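PDB 3M9V: FAD-dependent oxidoreductase from Actinomadura kijaniata, which takes part in the biosynthesis of the sugar D-kijanose, probably as a flavin-dependent oxidoreductase acting on a dTDP-linked intermediate. Local coordinates for residues A273-A278 with E299-L304; L294-E299 with L359-G364. All coordinates share one frame; numbering follows the deposited sequence.

Contact 1 of 2, residues A273-A278 with E299-L304; sequences AAYDTA and EIDSRL
Tyr275 carries this contact, reaching from helix 264-283 across to Ile300, Asp301 and Leu304 on one side of helix 291-323. The CG2 methyl of Ile300 comes to within 3.3 Å of Tyr275 CD1, and the CD2 methyl of Leu304 lies 3.4 Å from Tyr275 CD2. The two ring carbons flanking CG thus each have their own aliphatic neighbour, and both side chains approach the ring obliquely. Further out, the hydroxyl OH of Tyr275 donates a hydrogen bond of 2.7 Å to OD1 of Asp301. The phenol meets that oxygen on its anti side and 31° out of the carboxylate plane, with ring and carboxylate turned 46° against each other. With chi1 of -162°, the Asp301 side chain extends away from its backbone N, which carries the carboxylate to the tyrosine although its CB does not point at the opposite helix. The long phenol bridges two nearly antiparallel segments whose axes stay 11.2 Å apart, a spacing that small side chains such as Ala278 do not span. The helices they belong to, 264-283 and 291-323, lie in the C-terminal helical domain of the acyl-CoA dehydrogenase fold. Helix 329-362 packs against both, touching Ala274 and Ile300, while Ala402 of a second subunit lies against the tyrosine. Tyr275 therefore combines apolar packing along its ring with a polar anchor at its far end. The guanidinium of Arg338 of that second subunit probably helps keep the buried carboxylate of Asp301 ionised, and the neutral phenol adds a further donor to it. Asp301 accepts from the phenol of its own chain on OD1 and forms a salt bridge with this arginine through OD2, so the intrachain bond and the intersubunit ion pair share one carboxylate.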
loop_
_atom_site.group_PDB
_atom_site.type_symbol
_atom_site.label_atom_id
_atom_site.label_comp_id
_atom_site.label_asym_id
_atom_site.label_seq_id
_atom_site.Cartn_x
_atom_site.Cartn_y
_atom_site.Cartn_z
ATOM N N ALA A 273 -19.690 -8.624 -3.710
ATOM C CA ALA A 273 -20.331 -9.737 -3.030
ATOM C C ALA A 273 -19.497 -9.961 -1.767
ATOM O O ALA A 273 -20.077 -10.259 -0.741
ATOM C CB ALA A 273 -20.356 -11.013 -3.915
ATOM N N ALA A 274 -18.178 -9.770 -1.813
ATOM C CA ALA A 274 -17.370 -9.849 -0.596
ATOM C C ALA A 274 -17.776 -8.804 0.450
ATOM O O ALA A 274 -17.987 -9.094 1.624
ATOM C CB ALA A 274 -15.856 -9.736 -0.925
ATOM N N TYR A 275 -17.944 -7.565 0.017
ATOM C CA TYR A 275 -18.311 -6.492 0.921
ATOM C C TYR A 275 -19.686 -6.783 1.546
ATOM O O TYR A 275 -19.847 -6.629 2.761
ATOM C CB TYR A 275 -18.406 -5.219 0.107
ATOM C CG TYR A 275 -18.691 -3.966 0.901
ATOM C CD1 TYR A 275 -18.090 -3.736 2.139
ATOM C CD2 TYR A 275 -19.544 -2.998 0.415
ATOM C CE1 TYR A 275 -18.349 -2.557 2.864
ATOM C CE2 TYR A 275 -19.781 -1.810 1.111
ATOM C CZ TYR A 275 -19.169 -1.590 2.309
ATOM O OH TYR A 275 -19.453 -0.403 2.950
ATOM N N ASP A 276 -20.648 -7.181 0.706
ATOM C CA ASP A 276 -22.011 -7.469 1.157
ATOM C C ASP A 276 -22.040 -8.566 2.203
ATOM O O ASP A 276 -22.801 -8.476 3.165
ATOM C CB ASP A 276 -22.869 -7.960 -0.006
ATOM C CG ASP A 276 -23.243 -6.830 -0.931
ATOM O OD1 ASP A 276 -23.014 -5.649 -0.614
ATOM O OD2 ASP A 276 -23.695 -7.148 -2.032
ATOM N N THR A 277 -21.234 -9.600 1.985
ATOM C CA THR A 277 -21.010 -10.678 2.952
ATOM C C THR A 277 -20.420 -10.233 4.280
ATOM O O THR A 277 -20.898 -10.637 5.353
ATOM C CB THR A 277 -20.084 -11.765 2.360
ATOM O OG1 THR A 277 -20.686 -12.239 1.156
ATOM C CG2 THR A 277 -19.975 -12.947 3.290
ATOM N N ALA A 278 -19.391 -9.396 4.199
ATOM C CA ALA A 278 -18.750 -8.860 5.393
ATOM C C ALA A 278 -19.712 -7.995 6.197
ATOM O O ALA A 278 -19.810 -8.169 7.404
ATOM C CB ALA A 278 -17.500 -8.067 5.072
ATOM N N GLU A 299 -12.843 2.073 4.807
ATOM C CA GLU A 299 -11.805 2.004 3.772
ATOM C C GLU A 299 -12.309 1.194 2.575
ATOM O O GLU A 299 -12.141 1.588 1.418
ATOM C CB GLU A 299 -10.508 1.362 4.300
ATOM C CG GLU A 299 -9.726 2.184 5.333
ATOM C CD GLU A 299 -8.813 3.183 4.657
ATOM O OE1 GLU A 299 -8.522 3.003 3.439
ATOM O OE2 GLU A 299 -8.417 4.153 5.344
ATOM N N ILE A 300 -12.908 0.042 2.850
ATOM C CA ILE A 300 -13.551 -0.739 1.808
ATOM C C ILE A 300 -14.641 -0.016 1.047
ATOM O O ILE A 300 -14.701 -0.070 -0.185
ATOM C CB ILE A 300 -14.127 -2.062 2.366
ATOM C CG1 ILE A 300 -12.978 -2.941 2.855
ATOM C CG2 ILE A 300 -15.100 -2.688 1.391
ATOM C CD1 ILE A 300 -13.417 -4.068 3.801
ATOM N N ASP A 301 -15.513 0.668 1.784
ATOM C CA ASP A 301 -16.593 1.413 1.142
ATOM C C ASP A 301 -15.999 2.397 0.131
ATOM O O ASP A 301 -16.521 2.616 -0.967
ATOM C CB ASP A 301 -17.349 2.227 2.227
ATOM C CG ASP A 301 -18.712 2.683 1.756
ATOM O OD1 ASP A 301 -19.526 1.809 1.451
ATOM O OD2 ASP A 301 -19.006 3.879 1.649
ATOM N N SER A 302 -14.915 3.064 0.511
ATOM C CA SER A 302 -14.319 4.025 -0.424
ATOM C C SER A 302 -13.533 3.348 -1.568
ATOM O O SER A 302 -13.609 3.757 -2.730
ATOM C CB SER A 302 -13.396 4.973 0.353
ATOM O OG SER A 302 -12.597 5.769 -0.519
ATOM N N ARG A 303 -12.795 2.288 -1.260
ATOM C CA ARG A 303 -12.111 1.499 -2.302
ATOM C C ARG A 303 -13.047 0.865 -3.335
ATOM O O ARG A 303 -12.747 0.856 -4.522
ATOM C CB ARG A 303 -11.241 0.394 -1.693
ATOM C CG ARG A 303 -9.894 0.936 -1.157
ATOM C CD ARG A 303 -9.026 -0.113 -0.410
ATOM N NE ARG A 303 -7.656 0.113 -0.853
ATOM C CZ ARG A 303 -6.815 0.991 -0.313
ATOM N NH1 ARG A 303 -7.172 1.693 0.756
ATOM N NH2 ARG A 303 -5.605 1.163 -0.835
ATOM N N LEU A 304 -14.157 0.297 -2.880
ATOM C CA LEU A 304 -15.190 -0.212 -3.776
ATOM C C LEU A 304 -15.765 0.902 -4.660
ATOM O O LEU A 304 -15.958 0.720 -5.869
ATOM C CB LEU A 304 -16.321 -0.843 -2.975
ATOM C CG LEU A 304 -17.497 -1.451 -3.759
ATOM C CD1 LEU A 304 -16.985 -2.573 -4.686
ATOM C CD2 LEU A 304 -18.459 -2.068 -2.724
#

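Contact 2 of 2, residues L294-E299 with L359-G364; sequences LTLVAE and LSLVGG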
loop_
_atom_site.group_PDB
_atom_site.type_symbol
_atom_site.label_atom_id
_atom_site.label_comp_id
_atom_site.label_asym_id
_atom_site.label_seq_id
_atom_site.Cartn_x
_atom_site.Cartn_y
_atom_site.Cartn_z
ATOM N N LEU A 294 -14.575 -0.740 12.143
ATOM C CA LEU A 294 -15.275 0.434 11.600
ATOM C C LEU A 294 -14.365 1.073 10.560
ATOM O O LEU A 294 -14.823 1.567 9.528
ATOM C CB LEU A 294 -15.510 1.490 12.686
ATOM C CG LEU A 294 -16.536 1.083 13.753
ATOM C CD1 LEU A 294 -16.619 2.199 14.791
ATOM C CD2 LEU A 294 -17.884 0.783 13.114
ATOM N N THR A 295 -13.066 1.063 10.834
ATOM C CA THR A 295 -12.115 1.748 9.947
ATOM C C THR A 295 -12.002 0.954 8.641
ATOM O O THR A 295 -12.128 1.547 7.577
ATOM C CB THR A 295 -10.746 1.864 10.650
ATOM O OG1 THR A 295 -10.880 2.711 11.795
ATOM C CG2 THR A 295 -9.661 2.447 9.718
ATOM N N LEU A 296 -11.838 -0.366 8.699
ATOM C CA LEU A 296 -11.919 -1.262 7.532
ATOM C C LEU A 296 -13.174 -1.078 6.666
ATOM O O LEU A 296 -13.111 -0.966 5.434
ATOM C CB LEU A 296 -11.848 -2.722 7.998
ATOM C CG LEU A 296 -10.416 -3.240 8.225
ATOM C CD1 LEU A 296 -10.556 -4.690 8.643
ATOM C CD2 LEU A 296 -9.636 -3.137 6.918
ATOM N N VAL A 297 -14.329 -1.008 7.321
ATOM C CA VAL A 297 -15.576 -0.795 6.616
ATOM C C VAL A 297 -15.512 0.519 5.832
ATOM O O VAL A 297 -15.937 0.560 4.675
ATOM C CB VAL A 297 -16.794 -0.758 7.603
ATOM C CG1 VAL A 297 -18.005 -0.162 6.884
ATOM C CG2 VAL A 297 -17.065 -2.205 8.085
ATOM N N ALA A 298 -14.996 1.592 6.433
ATOM C CA ALA A 298 -14.988 2.880 5.738
ATOM C C ALA A 298 -13.971 2.736 4.589
ATOM O O ALA A 298 -14.221 3.217 3.490
ATOM C CB ALA A 298 -14.589 4.037 6.695
ATOM N N GLU A 299 -12.843 2.073 4.807
ATOM C CA GLU A 299 -11.805 2.004 3.772
ATOM C C GLU A 299 -12.309 1.194 2.575
ATOM O O GLU A 299 -12.141 1.588 1.418
ATOM C CB GLU A 299 -10.508 1.362 4.300
ATOM C CG GLU A 299 -9.726 2.184 5.333
ATOM C CD GLU A 299 -8.813 3.183 4.657
ATOM O OE1 GLU A 299 -8.522 3.003 3.439
ATOM O OE2 GLU A 299 -8.417 4.153 5.344
ATOM N N LEU A 359 -12.155 -10.578 4.701
ATOM C CA LEU A 359 -11.839 -11.729 5.534
ATOM C C LEU A 359 -11.402 -11.294 6.925
ATOM O O LEU A 359 -11.674 -12.002 7.901
ATOM C CB LEU A 359 -10.723 -12.566 4.896
ATOM C CG LEU A 359 -11.213 -13.583 3.841
ATOM C CD1 LEU A 359 -11.217 -12.993 2.448
ATOM C CD2 LEU A 359 -10.384 -14.838 3.754
ATOM N N SER A 360 -10.697 -10.171 7.000
ATOM C CA SER A 360 -10.381 -9.599 8.303
ATOM C C SER A 360 -11.661 -9.205 9.053
ATOM O O SER A 360 -11.690 -9.365 10.267
ATOM C CB SER A 360 -9.494 -8.362 8.169
ATOM O OG SER A 360 -8.286 -8.755 7.554
ATOM N N LEU A 361 -12.692 -8.681 8.389
ATOM C CA LEU A 361 -13.941 -8.369 9.078
ATOM C C LEU A 361 -14.691 -9.596 9.597
ATOM O O LEU A 361 -15.213 -9.585 10.710
ATOM C CB LEU A 361 -14.882 -7.581 8.168
ATOM C CG LEU A 361 -14.285 -6.210 7.837
ATOM C CD1 LEU A 361 -14.984 -5.512 6.690
ATOM C CD2 LEU A 361 -14.376 -5.406 9.133
ATOM N N VAL A 362 -14.885 -10.610 8.764
ATOM C CA VAL A 362 -15.554 -11.823 9.189
ATOM C C VAL A 362 -14.730 -12.647 10.186
ATOM O O VAL A 362 -15.332 -13.242 11.071
ATOM C CB VAL A 362 -15.863 -12.691 7.971
ATOM C CG1 VAL A 362 -16.463 -14.026 8.437
ATOM C CG2 VAL A 362 -16.788 -11.918 7.039
ATOM N N GLY A 363 -13.410 -12.698 10.037
ATOM C CA GLY A 363 -12.503 -13.479 10.871
ATOM C C GLY A 363 -12.445 -14.947 10.463
ATOM O O GLY A 363 -12.822 -15.259 9.336
ATOM N N GLY A 364 -12.066 -15.836 11.388
ATOM C CA GLY A 364 -11.647 -17.213 11.119
ATOM C C GLY A 364 -12.608 -18.111 10.360
ATOM O O GLY A 364 -12.186 -18.967 9.570
#
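Where Leu296 and Val297 meet Leu361 no flat group takes part, so there are no ring faces or edges to match; the join between these three is aliphatic, with the CB of Ser360 at its border. It lies in the C-terminal helical bundle of the acyl-CoA dehydrogenase fold, between helix 291-323 and the last turn of helix 329-362. The side chains of Leu296 and Leu361 slide past each other in opposite directions, and CD2 of Leu361 rests 3.9 Å from CB of Leu296. The other branch, CD1 of Leu361, reaches 4.1 Å from CG2 of Val297, whose side chain it crosses at about a right angle. Leu361 CG stands anti to its own carbonyl carbon (chi1 -65°), which sets the two methyls toward Leu296 and Val297. Replacing Leu361 with an alanine would probably open a gap between the helices and deprive Leu296 and Val297 of the methyls they pack on. Next along the face, Leu296 CD1 lies 3.9 Å from CB of Ser360; the serine hydroxyl bonds instead to Arg384 of a third subunit, and Tyr391 of that subunit packs on Leu296. Gly363 has a positive phi, and its N bonds back to Leu359 O at 2.8 Å.

Followed from the N terminus, the chain runs along helix 264-283, turns through a short connection into helix 291-323, and returns along helix 329-362. Contact 1 closes the hairpin of helices 264-283 and 291-323, with 20 residues between its segments; contact 2 closes a longer, almost wholly helical excursion of 59 residues. The two cross, because 294-298 falls inside the loop of contact 1 whereas 359-364 lies beyond it. Helix 291-323 is common to both, and Glu299 is shared by 294-299 and 299-304. At their junction Ile300 CD1 lies 3.6 Å from Leu361 CD1, with Ala278 also against Leu361, so three helices converge there. Both contacts also border the second subunit.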